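Local coordinates for putative esterase (Sulfolobus solfataricus P2, PDB 2RAU), which is thought to be an alpha/beta-hydrolase with lipase or esterase activity, and binds calcium ions in the crystal, at residues Leu173-Gly178 with Thr297-Ser302. Numbering follows the deposited sequence. Where two conformers were deposited one is given.
Sequences LILLDG and TIAFVS
Asp-177 and Ser-302 meet where two neighbouring parallel strands end, and the carboxylate takes two bonds from the one serine. The backbone N of Ser-302 reaches Asp-177 OD1 at 2.8 Å, a straight bond that comes from well above the carboxylate plane, while Ser-302 OG gives one to Asp-177 OD2 at 2.5 Å, very short, so its exact length is doubtful. The serine hydroxyl, held between its own N and carbonyl carbon (chi1 59°), is thereby brought up to OD2. With the backbone N on OD1 and the hydroxyl on OD2, the carboxylate is probably restrained from turning. Its OD2 also bonds His-329 ND1; this is consistent with the acid of a Ser-His-Asp triad completed by Ser-152, as in other alpha/beta-hydrolases.

Behind this end the backbones form a regular parallel ladder, the two strand axes only 3° apart. Ile-298 N to Leu-173 O, Leu-175 N to Ile-298 O and Phe-300 N to Leu-175 O are nearly straight bonds. The last rung, Asp-177 N to Phe-300 O at 2.9 Å, is bent to 133° as the chain leaves the strand, and a water joins the same Phe-300 O to Gly-178 N.

Apolar contacts flank the ladder. On one face Leu-176 CD2 lies 3.8 Å from Phe-300 CD1, the two side chains running alongside each other, and Ile-174 CG1 packs on Ile-298 CG2 at 3.9 Å. On the other, Leu-175 CB meets Ala-299 CB at 4.2 Å, and Leu-173 runs beside Thr-297, whose hydroxyl bonds Val-295 O.

Helix 338-353 packs on the first face through Trp-349, Val-346 and Val-342, helix 153-169 on Leu-173 and Leu-175 of the second, and strands 146-151 and 320-324 continue the sheet on either side.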
ATOM      1  N   LEU A 173       2.964 -14.133   7.101  0.50 23.64           N
ATOM      2  CA  LEU A 173       2.464 -12.750   7.088  0.50 24.15           C
ATOM      3  C   LEU A 173       3.584 -11.751   7.373  0.50 25.29           C
ATOM      4  O   LEU A 173       4.395 -11.949   8.263  0.50 24.43           O
ATOM      5  CB  LEU A 173       1.325 -12.562   8.086  0.50 22.87           C
ATOM      6  CG  LEU A 173      -0.052 -13.073   7.669  0.50 17.56           C
ATOM      7  CD1 LEU A 173      -0.926 -13.330   8.914  0.50 16.24           C
ATOM      8  CD2 LEU A 173      -0.735 -12.133   6.687  0.50 22.84           C
ATOM      9  N   ILE A 174       3.643 -10.706   6.553  1.00 27.69           N
ATOM     10  CA  ILE A 174       4.608  -9.623   6.720  1.00 25.83           C
ATOM     11  C   ILE A 174       3.831  -8.307   6.826  1.00 26.40           C
ATOM     12  O   ILE A 174       3.274  -7.820   5.840  1.00 26.97           O
ATOM     13  CB  ILE A 174       5.569  -9.528   5.528  1.00 26.91           C
ATOM     14  CG1 ILE A 174       6.330 -10.858   5.327  1.00 28.63           C
ATOM     15  CG2 ILE A 174       6.529  -8.283   5.669  1.00 22.26           C
ATOM     16  CD1 ILE A 174       6.860 -11.043   3.896  1.00 27.70           C
ATOM     17  N   LEU A 175       3.793  -7.717   8.022  1.00 22.87           N
ATOM     18  CA  LEU A 175       3.058  -6.464   8.249  1.00 25.71           C
ATOM     19  C   LEU A 175       4.042  -5.291   8.333  1.00 27.20           C
ATOM     20  O   LEU A 175       4.875  -5.227   9.230  1.00 24.88           O
ATOM     21  CB  LEU A 175       2.202  -6.570   9.522  1.00 25.39           C
ATOM     22  CG  LEU A 175       1.239  -7.777   9.569  1.00 25.92           C
ATOM     23  CD1 LEU A 175       0.625  -7.931  11.006  1.00 27.42           C
ATOM     24  CD2 LEU A 175       0.174  -7.664   8.403  1.00 29.94           C
ATOM     25  N   LEU A 176       3.973  -4.417   7.335  1.00 27.41           N
ATOM     26  CA  LEU A 176       4.861  -3.263   7.183  1.00 25.69           C
ATOM     27  C   LEU A 176       4.106  -2.017   7.682  1.00 24.14           C
ATOM     28  O   LEU A 176       3.392  -1.320   6.936  1.00 28.47           O
ATOM     29  CB  LEU A 176       5.302  -3.123   5.713  1.00 25.50           C
ATOM     30  CG  LEU A 176       6.045  -4.349   5.123  1.00 24.29           C
ATOM     31  CD1 LEU A 176       6.068  -4.319   3.613  1.00 29.98           C
ATOM     32  CD2 LEU A 176       7.448  -4.483   5.693  1.00 23.94           C
ATOM     33  N   ASP A 177       4.220  -1.789   8.972  1.00 25.38           N
ATOM     34  CA  ASP A 177       3.498  -0.710   9.656  1.00 26.33           C
ATOM     35  C   ASP A 177       2.000  -0.764   9.302  1.00 27.70           C
ATOM     36  O   ASP A 177       1.405   0.198   8.830  1.00 27.93           O
ATOM     37  CB  ASP A 177       4.154   0.667   9.367  1.00 27.45           C
ATOM     38  CG  ASP A 177       4.223   1.581  10.594  1.00 21.99           C
ATOM     39  OD1 ASP A 177       4.190   1.091  11.741  1.00 26.69           O
ATOM     40  OD2 ASP A 177       4.338   2.825  10.382  1.00 28.58           O
ATOM     41  N   GLY A 178       1.373  -1.904   9.571  1.00 29.45           N
ATOM     42  CA  GLY A 178      -0.036  -2.013   9.265  1.00 34.28           C
ATOM     43  C   GLY A 178      -0.712  -3.172   9.963  1.00 36.73           C
ATOM     44  O   GLY A 178      -0.199  -4.267  10.006  1.00 40.07           O
ATOM     45  N   THR A 297       4.539 -14.831  11.463  1.00 26.74           N
ATOM     46  CA  THR A 297       4.331 -13.404  11.216  1.00 26.18           C
ATOM     47  C   THR A 297       5.518 -12.539  11.635  1.00 24.94           C
ATOM     48  O   THR A 297       6.135 -12.776  12.668  1.00 26.77           O
ATOM     49  CB  THR A 297       3.028 -12.901  11.946  1.00 25.98           C
ATOM     50  OG1 THR A 297       1.893 -13.658  11.495  1.00 30.00           O
ATOM     51  CG2 THR A 297       2.782 -11.409  11.725  1.00 24.89           C
ATOM     52  N   ILE A 298       5.866 -11.574  10.782  1.00 26.78           N
ATOM     53  CA  ILE A 298       6.822 -10.515  11.150  1.00 26.59           C
ATOM     54  C   ILE A 298       6.072  -9.183  10.993  1.00 25.51           C
ATOM     55  O   ILE A 298       5.375  -8.959  10.002  1.00 26.36           O
ATOM     56  CB  ILE A 298       8.176 -10.597  10.356  1.00 25.70           C
ATOM     57  CG1 ILE A 298       9.207  -9.618  10.940  1.00 25.61           C
ATOM     58  CG2 ILE A 298       7.953 -10.434   8.827  1.00 26.01           C
ATOM     59  CD1 ILE A 298      10.562  -9.804  10.365  1.00 26.06           C
ATOM     60  N   ALA A 299       6.189  -8.317  12.010  1.00 25.75           N
ATOM     61  CA  ALA A 299       5.487  -7.036  12.036  1.00 26.05           C
ATOM     62  C   ALA A 299       6.476  -5.940  12.322  1.00 24.88           C
ATOM     63  O   ALA A 299       7.221  -6.012  13.285  1.00 26.60           O
ATOM     64  CB  ALA A 299       4.358  -7.041  13.085  1.00 24.80           C
ATOM     65  N   PHE A 300       6.524  -4.956  11.440  1.00 24.93           N
ATOM     66  CA  PHE A 300       7.356  -3.768  11.636  1.00 27.15           C
ATOM     67  C   PHE A 300       6.477  -2.599  12.105  1.00 27.75           C
ATOM     68  O   PHE A 300       5.410  -2.369  11.549  1.00 25.45           O
ATOM     69  CB  PHE A 300       8.063  -3.372  10.347  1.00 25.49           C
ATOM     70  CG  PHE A 300       9.066  -4.381   9.864  1.00 24.32           C
ATOM     71  CD1 PHE A 300       8.648  -5.514   9.184  1.00 29.08           C
ATOM     72  CD2 PHE A 300      10.428  -4.178  10.046  1.00 26.38           C
ATOM     73  CE1 PHE A 300       9.563  -6.426   8.726  1.00 27.60           C
ATOM     74  CE2 PHE A 300      11.351  -5.085   9.573  1.00 25.47           C
ATOM     75  CZ  PHE A 300      10.923  -6.196   8.899  1.00 24.35           C
ATOM     76  N   VAL A 301       6.936  -1.871  13.121  0.50 25.98           N
ATOM     77  CA  VAL A 301       6.155  -0.750  13.662  0.50 26.37           C
ATOM     78  C   VAL A 301       7.025   0.516  13.805  0.50 25.55           C
ATOM     79  O   VAL A 301       8.051   0.506  14.464  0.50 25.64           O
ATOM     80  CB  VAL A 301       5.400  -1.160  14.976  0.50 25.84           C
ATOM     81  CG1 VAL A 301       6.368  -1.392  16.151  0.50 21.14           C
ATOM     82  CG2 VAL A 301       4.344  -0.140  15.323  0.50 27.58           C
ATOM     83  N   SER A 302       6.608   1.587  13.134  1.00 26.15           N
ATOM     84  CA  SER A 302       7.310   2.869  13.150  1.00 28.32           C
ATOM     85  C   SER A 302       7.213   3.523  14.557  1.00 28.24           C
ATOM     86  O   SER A 302       6.145   3.560  15.166  1.00 28.84           O
ATOM     87  CB  SER A 302       6.772   3.819  12.066  1.00 26.28           C
ATOM     88  OG  SER A 302       5.387   4.116  12.184  1.00 27.34           O
TER
HETATM   89  O   HOH W   1       2.712  -3.475  11.783  1.00 27.80           O